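Local coordinates for G protein alpha subunit (Entamoeba histolytica, PDB 4FID), which probably binds and hydrolyses GTP as the alpha subunit of a heterotrimeric G protein, relaying signals from membrane receptors, at residues 15-29 and 142-156. Numbering follows the deposited sequence.
With GDP (guanosine-5'-diphosphate), chain C.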
ATOM      1  N   GLU A  15      -1.919  -4.447  -3.982  1.00 76.11           N
ATOM      2  CA  GLU A  15      -1.603  -4.334  -2.562  1.00 76.71           C
ATOM      3  C   GLU A  15      -0.141  -4.005  -2.362  1.00 62.30           C
ATOM      4  O   GLU A  15       0.475  -4.432  -1.396  1.00 68.25           O
ATOM      5  CB  GLU A  15      -1.968  -5.612  -1.802  1.00 88.55           C
ATOM      6  CG  GLU A  15      -3.351  -5.584  -1.169  1.00 97.26           C
ATOM      7  CD  GLU A  15      -3.981  -6.955  -1.135  1.00111.55           C
ATOM      8  OE1 GLU A  15      -4.618  -7.308  -0.113  1.00120.01           O
ATOM      9  OE2 GLU A  15      -3.828  -7.684  -2.139  1.00114.23           O
ATOM     10  N   SER A  16       0.406  -3.250  -3.298  1.00 43.37           N
ATOM     11  CA  SER A  16       1.735  -2.717  -3.156  1.00 40.04           C
ATOM     12  C   SER A  16       1.665  -1.377  -2.429  1.00 40.46           C
ATOM     13  O   SER A  16       2.674  -0.846  -1.971  1.00 35.85           O
ATOM     14  CB  SER A  16       2.327  -2.512  -4.534  1.00 41.50           C
ATOM     15  OG  SER A  16       1.382  -1.870  -5.360  1.00 46.79           O
ATOM     16  N   GLY A  17       0.455  -0.841  -2.323  1.00 29.78           N
ATOM     17  CA  GLY A  17       0.229   0.475  -1.764  1.00 21.67           C
ATOM     18  C   GLY A  17       0.441   1.612  -2.755  1.00 27.19           C
ATOM     19  O   GLY A  17       0.589   2.762  -2.346  1.00 32.47           O
ATOM     20  N   LYS A  18       0.443   1.327  -4.056  1.00 26.47           N
ATOM     21  CA  LYS A  18       0.712   2.395  -5.028  1.00 23.74           C
ATOM     22  C   LYS A  18      -0.418   3.415  -5.080  1.00 31.23           C
ATOM     23  O   LYS A  18      -0.194   4.609  -5.349  1.00 35.77           O
ATOM     24  CB  LYS A  18       1.039   1.820  -6.411  1.00 21.19           C
ATOM     25  CG  LYS A  18      -0.015   1.971  -7.468  1.00 25.52           C
ATOM     26  CD  LYS A  18       0.359   1.137  -8.719  1.00 33.98           C
ATOM     27  CE  LYS A  18      -0.800   0.255  -9.174  1.00 35.11           C
ATOM     28  NZ  LYS A  18      -2.125   0.881  -8.825  1.00 43.72           N
ATOM     29  N   SER A  19      -1.632   2.953  -4.795  1.00 36.63           N
ATOM     30  CA  SER A  19      -2.803   3.836  -4.750  1.00 40.72           C
ATOM     31  C   SER A  19      -2.744   4.748  -3.520  1.00 34.24           C
ATOM     32  O   SER A  19      -3.163   5.897  -3.563  1.00 33.67           O
ATOM     33  CB  SER A  19      -4.101   3.017  -4.803  1.00 48.61           C
ATOM     34  OG  SER A  19      -5.006   3.385  -3.776  1.00 55.30           O
ATOM     35  N   THR A  20      -2.181   4.241  -2.430  1.00 30.35           N
ATOM     36  CA  THR A  20      -1.964   5.064  -1.254  1.00 25.11           C
ATOM     37  C   THR A  20      -0.915   6.146  -1.512  1.00 31.18           C
ATOM     38  O   THR A  20      -1.032   7.279  -1.050  1.00 28.77           O
ATOM     39  CB  THR A  20      -1.480   4.224  -0.096  1.00 20.33           C
ATOM     40  OG1 THR A  20      -2.426   3.172   0.160  1.00 23.81           O
ATOM     41  CG2 THR A  20      -1.302   5.122   1.144  1.00 14.33           C
ATOM     42  N   ILE A  21       0.121   5.796  -2.258  1.00 32.07           N
ATOM     43  CA  ILE A  21       1.095   6.798  -2.639  1.00 36.89           C
ATOM     44  C   ILE A  21       0.432   7.934  -3.443  1.00 37.17           C
ATOM     45  O   ILE A  21       0.731   9.101  -3.231  1.00 40.32           O
ATOM     46  CB  ILE A  21       2.204   6.171  -3.484  1.00 37.03           C
ATOM     47  CG1 ILE A  21       2.879   5.026  -2.718  1.00 34.76           C
ATOM     48  CG2 ILE A  21       3.181   7.245  -3.949  1.00 30.11           C
ATOM     49  CD1 ILE A  21       3.744   5.483  -1.586  1.00 36.97           C
ATOM     50  N   ALA A  22      -0.453   7.577  -4.372  1.00 31.06           N
ATOM     51  CA  ALA A  22      -1.108   8.557  -5.233  1.00 35.61           C
ATOM     52  C   ALA A  22      -2.044   9.506  -4.473  1.00 36.40           C
ATOM     53  O   ALA A  22      -2.104  10.702  -4.769  1.00 35.52           O
ATOM     54  CB  ALA A  22      -1.857   7.855  -6.353  1.00 37.09           C
ATOM     55  N   LYS A  23      -2.785   8.975  -3.511  1.00 37.64           N
ATOM     56  CA  LYS A  23      -3.618   9.825  -2.666  1.00 43.47           C
ATOM     57  C   LYS A  23      -2.739  10.734  -1.806  1.00 39.80           C
ATOM     58  O   LYS A  23      -3.055  11.894  -1.562  1.00 43.33           O
ATOM     59  CB  LYS A  23      -4.527   8.979  -1.775  1.00 45.18           C
ATOM     60  CG  LYS A  23      -5.787   8.512  -2.454  1.00 43.66           C
ATOM     61  CD  LYS A  23      -6.479   7.457  -1.631  1.00 44.60           C
ATOM     62  CE  LYS A  23      -7.556   6.758  -2.448  1.00 55.07           C
ATOM     63  NZ  LYS A  23      -7.741   5.345  -2.001  1.00 59.43           N
ATOM     64  N   GLN A  24      -1.620  10.193  -1.368  1.00 32.70           N
ATOM     65  CA  GLN A  24      -0.716  10.923  -0.507  1.00 38.64           C
ATOM     66  C   GLN A  24      -0.120  12.133  -1.215  1.00 42.77           C
ATOM     67  O   GLN A  24       0.103  13.172  -0.598  1.00 47.81           O
ATOM     68  CB  GLN A  24       0.390   9.990  -0.010  1.00 37.39           C
ATOM     69  CG  GLN A  24       1.119  10.505   1.192  1.00 40.43           C
ATOM     70  CD  GLN A  24       0.252  10.564   2.429  1.00 40.45           C
ATOM     71  OE1 GLN A  24       0.161   9.594   3.189  1.00 36.36           O
ATOM     72  NE2 GLN A  24      -0.377  11.717   2.656  1.00 43.20           N
ATOM     73  N   LEU A  25       0.130  12.003  -2.514  1.00 42.37           N
ATOM     74  CA  LEU A  25       0.722  13.096  -3.289  1.00 40.20           C
ATOM     75  C   LEU A  25      -0.335  14.122  -3.624  1.00 41.71           C
ATOM     76  O   LEU A  25      -0.033  15.314  -3.723  1.00 42.76           O
ATOM     77  CB  LEU A  25       1.368  12.578  -4.581  1.00 40.23           C
ATOM     78  CG  LEU A  25       2.601  11.685  -4.413  1.00 37.32           C
ATOM     79  CD1 LEU A  25       2.971  11.019  -5.727  1.00 36.66           C
ATOM     80  CD2 LEU A  25       3.761  12.494  -3.859  1.00 33.69           C
ATOM     81  N   LYS A  26      -1.574  13.666  -3.817  1.00 39.39           N
ATOM     82  CA  LYS A  26      -2.664  14.620  -4.001  1.00 44.01           C
ATOM     83  C   LYS A  26      -2.864  15.428  -2.718  1.00 44.63           C
ATOM     84  O   LYS A  26      -3.104  16.636  -2.795  1.00 43.50           O
ATOM     85  CB  LYS A  26      -3.975  13.959  -4.439  1.00 44.24           C
ATOM     86  CG  LYS A  26      -4.854  14.879  -5.275  1.00 50.17           C
ATOM     87  CD  LYS A  26      -6.287  14.356  -5.439  1.00 55.51           C
ATOM     88  CE  LYS A  26      -7.149  15.339  -6.260  1.00 57.33           C
ATOM     89  NZ  LYS A  26      -8.617  15.080  -6.225  1.00 51.08           N
ATOM     90  N   ILE A  27      -2.757  14.778  -1.552  1.00 36.52           N
ATOM     91  CA  ILE A  27      -2.882  15.505  -0.287  1.00 40.93           C
ATOM     92  C   ILE A  27      -1.733  16.507  -0.131  1.00 43.29           C
ATOM     93  O   ILE A  27      -1.947  17.658   0.235  1.00 40.47           O
ATOM     94  CB  ILE A  27      -2.888  14.607   0.996  1.00 34.02           C
ATOM     95  CG1 ILE A  27      -4.037  13.590   1.025  1.00 30.07           C
ATOM     96  CG2 ILE A  27      -3.009  15.484   2.206  1.00 30.77           C
ATOM     97  CD1 ILE A  27      -5.337  14.198   0.712  1.00 43.39           C
ATOM     98  N   LEU A  28      -0.512  16.057  -0.412  1.00 44.32           N
ATOM     99  CA  LEU A  28       0.684  16.858  -0.145  1.00 40.66           C
ATOM    100  C   LEU A  28       0.912  17.972  -1.147  1.00 44.43           C
ATOM    101  O   LEU A  28       1.426  19.024  -0.794  1.00 47.43           O
ATOM    102  CB  LEU A  28       1.934  15.975  -0.115  1.00 35.08           C
ATOM    103  CG  LEU A  28       2.013  14.936   1.002  1.00 34.28           C
ATOM    104  CD1 LEU A  28       3.143  13.925   0.757  1.00 32.57           C
ATOM    105  CD2 LEU A  28       2.180  15.642   2.324  1.00 29.22           C
ATOM    106  N   PHE A  29       0.560  17.740  -2.405  1.00 45.62           N
ATOM    107  CA  PHE A  29       0.897  18.704  -3.437  1.00 49.23           C
ATOM    108  C   PHE A  29      -0.305  19.115  -4.279  1.00 58.83           C
ATOM    109  O   PHE A  29      -0.317  20.206  -4.838  1.00 65.61           O
ATOM    110  CB  PHE A  29       2.012  18.166  -4.334  1.00 49.82           C
ATOM    111  CG  PHE A  29       3.273  17.762  -3.591  1.00 48.88           C
ATOM    112  CD1 PHE A  29       4.117  18.719  -3.048  1.00 47.56           C
ATOM    113  CD2 PHE A  29       3.632  16.426  -3.479  1.00 42.36           C
ATOM    114  CE1 PHE A  29       5.282  18.348  -2.387  1.00 44.77           C
ATOM    115  CE2 PHE A  29       4.785  16.055  -2.831  1.00 42.28           C
ATOM    116  CZ  PHE A  29       5.614  17.018  -2.276  1.00 43.80           C
ATOM    117  N   ILE A 142      -6.422   7.590   3.414  1.00 29.94           N
ATOM    118  CA  ILE A 142      -5.071   7.059   3.305  1.00 27.89           C
ATOM    119  C   ILE A 142      -5.032   5.615   3.781  1.00 38.89           C
ATOM    120  O   ILE A 142      -4.407   4.757   3.150  1.00 41.62           O
ATOM    121  CB  ILE A 142      -4.052   7.862   4.160  1.00 43.49           C
ATOM    122  CG1 ILE A 142      -3.787   9.251   3.556  1.00 33.37           C
ATOM    123  CG2 ILE A 142      -2.744   7.040   4.381  1.00 13.84           C
ATOM    124  CD1 ILE A 142      -3.296   9.196   2.152  1.00 33.65           C
ATOM    125  N   HIS A 143      -5.719   5.344   4.891  1.00 39.49           N
ATOM    126  CA  HIS A 143      -5.620   4.036   5.539  1.00 36.37           C
ATOM    127  C   HIS A 143      -6.625   3.016   5.048  1.00 34.16           C
ATOM    128  O   HIS A 143      -6.470   1.818   5.288  1.00 33.42           O
ATOM    129  CB  HIS A 143      -5.760   4.166   7.051  1.00 31.61           C
ATOM    130  CG  HIS A 143      -4.559   4.744   7.710  1.00 26.53           C
ATOM    131  ND1 HIS A 143      -4.381   6.103   7.874  1.00 31.96           N
ATOM    132  CD2 HIS A 143      -3.474   4.149   8.255  1.00 24.62           C
ATOM    133  CE1 HIS A 143      -3.231   6.320   8.490  1.00 25.66           C
ATOM    134  NE2 HIS A 143      -2.664   5.152   8.734  1.00 28.40           N
ATOM    135  N   ASN A 144      -7.668   3.470   4.381  1.00 37.69           N
ATOM    136  CA  ASN A 144      -8.688   2.523   3.981  1.00 43.67           C
ATOM    137  C   ASN A 144      -8.345   1.784   2.709  1.00 51.94           C
ATOM    138  O   ASN A 144      -7.721   2.323   1.801  1.00 46.79           O
ATOM    139  CB  ASN A 144     -10.050   3.170   3.852  1.00 48.34           C
ATOM    140  CG  ASN A 144     -11.153   2.147   3.809  1.00 56.93           C
ATOM    141  OD1 ASN A 144     -11.238   1.305   4.703  1.00 58.94           O
ATOM    142  ND2 ASN A 144     -12.002   2.194   2.764  1.00 55.73           N
ATOM    143  N   ARG A 145      -8.771   0.532   2.650  1.00 68.07           N
ATOM    144  CA  ARG A 145      -8.562  -0.280   1.470  1.00 79.61           C
ATOM    145  C   ARG A 145      -9.594   0.041   0.386  1.00 82.31           C
ATOM    146  O   ARG A 145     -10.801  -0.037   0.627  1.00 80.52           O
ATOM    147  CB  ARG A 145      -8.605  -1.758   1.866  1.00 85.77           C
ATOM    148  CG  ARG A 145      -7.804  -2.041   3.137  1.00 92.05           C
ATOM    149  CD  ARG A 145      -7.120  -3.400   3.096  1.00 95.78           C
ATOM    150  NE  ARG A 145      -5.692  -3.333   2.778  1.00 96.28           N
ATOM    151  CZ  ARG A 145      -4.948  -4.396   2.480  1.00 96.40           C
ATOM    152  NH1 ARG A 145      -5.500  -5.604   2.453  1.00 98.52           N
ATOM    153  NH2 ARG A 145      -3.657  -4.257   2.196  1.00 94.32           N
ATOM    154  N   THR A 146      -9.120   0.435  -0.794  1.00 87.63           N
ATOM    155  CA  THR A 146      -9.994   0.536  -1.967  1.00100.47           C
ATOM    156  C   THR A 146      -9.374  -0.156  -3.173  1.00104.93           C
ATOM    157  O   THR A 146      -8.151  -0.248  -3.285  1.00105.68           O
ATOM    158  CB  THR A 146     -10.332   1.999  -2.361  1.00 99.16           C
ATOM    159  OG1 THR A 146      -9.125   2.764  -2.454  1.00102.97           O
ATOM    160  CG2 THR A 146     -11.268   2.633  -1.352  1.00 96.99           C
ATOM    161  N   LYS A 147     -10.232  -0.641  -4.068  1.00107.70           N
ATOM    162  CA  LYS A 147      -9.789  -1.231  -5.326  1.00107.60           C
ATOM    163  C   LYS A 147      -9.801  -0.189  -6.435  1.00107.54           C
ATOM    164  O   LYS A 147     -10.867   0.171  -6.930  1.00109.18           O
ATOM    165  CB  LYS A 147     -10.719  -2.372  -5.731  1.00110.11           C
ATOM    166  CG  LYS A 147     -10.772  -3.523  -4.757  1.00111.98           C
ATOM    167  CD  LYS A 147     -11.826  -4.528  -5.191  1.00117.36           C
ATOM    168  CE  LYS A 147     -11.989  -5.643  -4.173  1.00118.13           C
ATOM    169  NZ  LYS A 147     -13.165  -6.499  -4.490  1.00119.94           N
ATOM    170  N   THR A 148      -8.631   0.302  -6.832  1.00104.73           N
ATOM    171  CA  THR A 148      -8.589   1.242  -7.948  1.00104.65           C
ATOM    172  C   THR A 148      -8.487   0.499  -9.281  1.00100.25           C
ATOM    173  O   THR A 148      -7.388   0.226  -9.769  1.00 91.99           O
ATOM    174  CB  THR A 148      -7.466   2.328  -7.808  1.00104.57           C
ATOM    175  OG1 THR A 148      -6.185   1.784  -8.152  1.00101.28           O
ATOM    176  CG2 THR A 148      -7.432   2.904  -6.391  1.00102.14           C
ATOM    177  N   THR A 149      -9.639   0.140  -9.848  1.00102.75           N
ATOM    178  CA  THR A 149      -9.661  -0.367 -11.214  1.00101.02           C
ATOM    179  C   THR A 149      -9.106   0.782 -12.025  1.00 93.41           C
ATOM    180  O   THR A 149      -9.518   1.933 -11.860  1.00 91.05           O
ATOM    181  CB  THR A 149     -11.061  -0.792 -11.685  1.00106.62           C
ATOM    182  OG1 THR A 149     -11.930   0.347 -11.720  1.00109.24           O
ATOM    183  CG2 THR A 149     -11.631  -1.854 -10.746  1.00106.67           C
ATOM    184  N   GLY A 150      -8.159   0.463 -12.892  1.00 89.73           N
ATOM    185  CA  GLY A 150      -7.029   1.348 -13.068  1.00 85.42           C
ATOM    186  C   GLY A 150      -6.842   2.302 -14.216  1.00 78.38           C
ATOM    187  O   GLY A 150      -6.360   1.927 -15.281  1.00 83.69           O
ATOM    188  N   ILE A 151      -7.184   3.556 -13.974  1.00 66.43           N
ATOM    189  CA  ILE A 151      -6.548   4.637 -14.705  1.00 60.01           C
ATOM    190  C   ILE A 151      -6.891   5.977 -14.072  1.00 52.70           C
ATOM    191  O   ILE A 151      -7.947   6.539 -14.305  1.00 56.31           O
ATOM    192  CB  ILE A 151      -6.816   4.588 -16.229  1.00 68.75           C
ATOM    193  CG1 ILE A 151      -5.731   5.369 -16.962  1.00 69.66           C
ATOM    194  CG2 ILE A 151      -8.225   5.078 -16.585  1.00 76.87           C
ATOM    195  CD1 ILE A 151      -4.354   4.868 -16.653  1.00 68.93           C
ATOM    196  N   HIS A 152      -5.988   6.471 -13.239  1.00 49.90           N
ATOM    197  CA  HIS A 152      -6.214   7.722 -12.531  1.00 54.70           C
ATOM    198  C   HIS A 152      -5.141   8.728 -12.891  1.00 52.30           C
ATOM    199  O   HIS A 152      -3.949   8.430 -12.809  1.00 52.78           O
ATOM    200  CB  HIS A 152      -6.199   7.490 -11.021  1.00 64.26           C
ATOM    201  CG  HIS A 152      -7.303   6.606 -10.532  1.00 73.59           C
ATOM    202  ND1 HIS A 152      -8.462   7.102  -9.976  1.00 79.68           N
ATOM    203  CD2 HIS A 152      -7.423   5.258 -10.509  1.00 77.55           C
ATOM    204  CE1 HIS A 152      -9.249   6.098  -9.633  1.00 82.54           C
ATOM    205  NE2 HIS A 152      -8.643   4.968  -9.947  1.00 81.14           N
ATOM    206  N   GLU A 153      -5.565   9.920 -13.292  1.00 55.02           N
ATOM    207  CA  GLU A 153      -4.639  10.990 -13.628  1.00 48.92           C
ATOM    208  C   GLU A 153      -4.835  12.125 -12.657  1.00 54.88           C
ATOM    209  O   GLU A 153      -5.938  12.327 -12.156  1.00 60.56           O
ATOM    210  CB  GLU A 153      -4.891  11.495 -15.055  1.00 44.99           C
ATOM    211  CG  GLU A 153      -4.705  10.430 -16.129  1.00 49.69           C
ATOM    212  CD  GLU A 153      -4.651  10.993 -17.550  1.00 56.17           C
ATOM    213  OE1 GLU A 153      -5.657  10.870 -18.273  1.00 63.41           O
ATOM    214  OE2 GLU A 153      -3.599  11.534 -17.957  1.00 53.60           O
ATOM    215  N   TYR A 154      -3.762  12.844 -12.364  1.00 56.03           N
ATOM    216  CA  TYR A 154      -3.896  14.206 -11.847  1.00 64.57           C
ATOM    217  C   TYR A 154      -2.610  15.004 -11.820  1.00 61.90           C
ATOM    218  O   TYR A 154      -1.521  14.476 -12.043  1.00 55.53           O
ATOM    219  CB  TYR A 154      -4.626  14.309 -10.502  1.00 74.15           C
ATOM    220  CG  TYR A 154      -4.389  13.197  -9.513  1.00 86.29           C
ATOM    221  CD1 TYR A 154      -3.223  13.135  -8.761  1.00 87.59           C
ATOM    222  CD2 TYR A 154      -5.371  12.236  -9.285  1.00 93.24           C
ATOM    223  CE1 TYR A 154      -3.033  12.124  -7.837  1.00 90.57           C
ATOM    224  CE2 TYR A 154      -5.191  11.228  -8.370  1.00 93.21           C
ATOM    225  CZ  TYR A 154      -4.028  11.174  -7.652  1.00 95.21           C
ATOM    226  OH  TYR A 154      -3.876  10.154  -6.747  1.00100.63           O
ATOM    227  N   ASP A 155      -2.767  16.296 -11.567  1.00 65.87           N
ATOM    228  CA  ASP A 155      -1.653  17.217 -11.549  1.00 62.67           C
ATOM    229  C   ASP A 155      -1.422  17.722 -10.137  1.00 60.62           C
ATOM    230  O   ASP A 155      -2.371  17.925  -9.380  1.00 54.62           O
ATOM    231  CB  ASP A 155      -1.936  18.391 -12.483  1.00 62.07           C
ATOM    232  CG  ASP A 155      -2.358  17.939 -13.859  1.00 66.47           C
ATOM    233  OD1 ASP A 155      -1.491  17.517 -14.661  1.00 69.15           O
ATOM    234  OD2 ASP A 155      -3.567  17.980 -14.132  1.00 70.11           O
ATOM    235  N   PHE A 156      -0.151  17.884  -9.789  1.00 62.46           N
ATOM    236  CA  PHE A 156       0.238  18.629  -8.605  1.00 65.64           C
ATOM    237  C   PHE A 156       1.396  19.569  -8.958  1.00 69.94           C
ATOM    238  O   PHE A 156       1.797  19.667 -10.122  1.00 64.43           O
ATOM    239  CB  PHE A 156       0.595  17.691  -7.447  1.00 59.83           C
ATOM    240  CG  PHE A 156       1.481  16.549  -7.835  1.00 59.68           C
ATOM    241  CD1 PHE A 156       0.961  15.436  -8.467  1.00 61.88           C
ATOM    242  CD2 PHE A 156       2.836  16.578  -7.553  1.00 59.99           C
ATOM    243  CE1 PHE A 156       1.787  14.377  -8.830  1.00 59.09           C
ATOM    244  CE2 PHE A 156       3.664  15.521  -7.909  1.00 53.43           C
ATOM    245  CZ  PHE A 156       3.139  14.421  -8.546  1.00 49.90           C
TER
HETATM  246  PB  GDP C 401      -3.109  -0.663  -4.982  1.00 69.21           P
HETATM  247  O1B GDP C 401      -4.385   0.070  -5.309  1.00 71.41           O
HETATM  248  O2B GDP C 401      -3.206  -2.080  -5.499  1.00 70.95           O
HETATM  249  O3B GDP C 401      -1.981   0.060  -5.675  1.00 69.23           O
HETATM  250  O3A GDP C 401      -2.822  -0.729  -3.380  1.00 69.85           O
HETATM  251  PA  GDP C 401      -3.577   0.189  -2.266  1.00 98.76           P
HETATM  252  O1A GDP C 401      -3.041   1.606  -2.255  1.00 84.66           O
HETATM  253  O2A GDP C 401      -5.080   0.196  -2.478  1.00103.93           O
HETATM  254  O5' GDP C 401      -3.254  -0.563  -0.868  1.00 81.22           O
HETATM  255  C5' GDP C 401      -4.324  -1.023  -0.037  1.00 81.05           C
HETATM  256  C4' GDP C 401      -3.980  -0.969   1.459  1.00 79.49           C
HETATM  257  O4' GDP C 401      -2.566  -0.937   1.699  1.00 74.85           O
HETATM  258  C3' GDP C 401      -4.585   0.248   2.159  1.00 74.05           C
HETATM  259  O3' GDP C 401      -5.401  -0.186   3.267  1.00 69.13           O
HETATM  260  C2' GDP C 401      -3.390   1.068   2.625  1.00 66.45           C
HETATM  261  O2' GDP C 401      -3.668   1.758   3.857  1.00 55.38           O
HETATM  262  C1' GDP C 401      -2.284   0.014   2.731  1.00 67.15           C
HETATM  263  N9  GDP C 401      -0.911   0.588   2.614  1.00 59.96           N
HETATM  264  C8  GDP C 401      -0.310   1.103   1.519  1.00 48.31           C
HETATM  265  N7  GDP C 401       0.953   1.527   1.802  1.00 41.40           N
HETATM  266  C5  GDP C 401       1.180   1.280   3.105  1.00 49.83           C
HETATM  267  C6  GDP C 401       2.294   1.478   4.069  1.00 54.30           C
HETATM  268  O6  GDP C 401       3.371   1.993   3.715  1.00 52.59           O
HETATM  269  N1  GDP C 401       2.118   1.096   5.338  1.00 61.17           N
HETATM  270  C2  GDP C 401       0.972   0.524   5.759  1.00 63.65           C
HETATM  271  N2  GDP C 401       0.873   0.151   7.055  1.00 66.45           N
HETATM  272  N3  GDP C 401      -0.091   0.307   4.941  1.00 60.44           N
HETATM  273  C4  GDP C 401      -0.046   0.658   3.632  1.00 58.43           C
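Helix 18-28 and strand 152-156 run roughly the same way, their axes 35° apart and 8.6 Å at closest approach, with Phe29 meeting Phe156 at one end and bound GDP lying between the segments at the other. Tyr154 reaches the helix through its hydroxyl, which donates to Ala22 O (OH to O 2.7 Å) from above the carbonyl plane. Lys26 N takes the opposite face of that plane, so the oxygen keeps its helical bond as well. Lys26 CG lies over one face of the tyrosine ring, toward its rim. Farther along, Phe29 CB packs on Phe156 CB at 3.5 Å, the two rings nearly parallel but slid apart.

Around the nucleotide, Glu15 and Arg145 close a salt bridge across the ribose side, OE1 to NH1 3.2 Å, bent and weak as a hydrogen bond. Bends at chi2 and chi3 swing the guanidinium back there, and Arg145 NE donates to GDP O3' (3.2 Å). Thr20 OG1 and the P-loop amide Glu15 N hold the phosphates, alpha and beta respectively.

Strand 152-157 edges the sheet beside antiparallel strand 162-167, where Phe163 meets Phe156; helix 312-332 packs against Leu25 and Leu28.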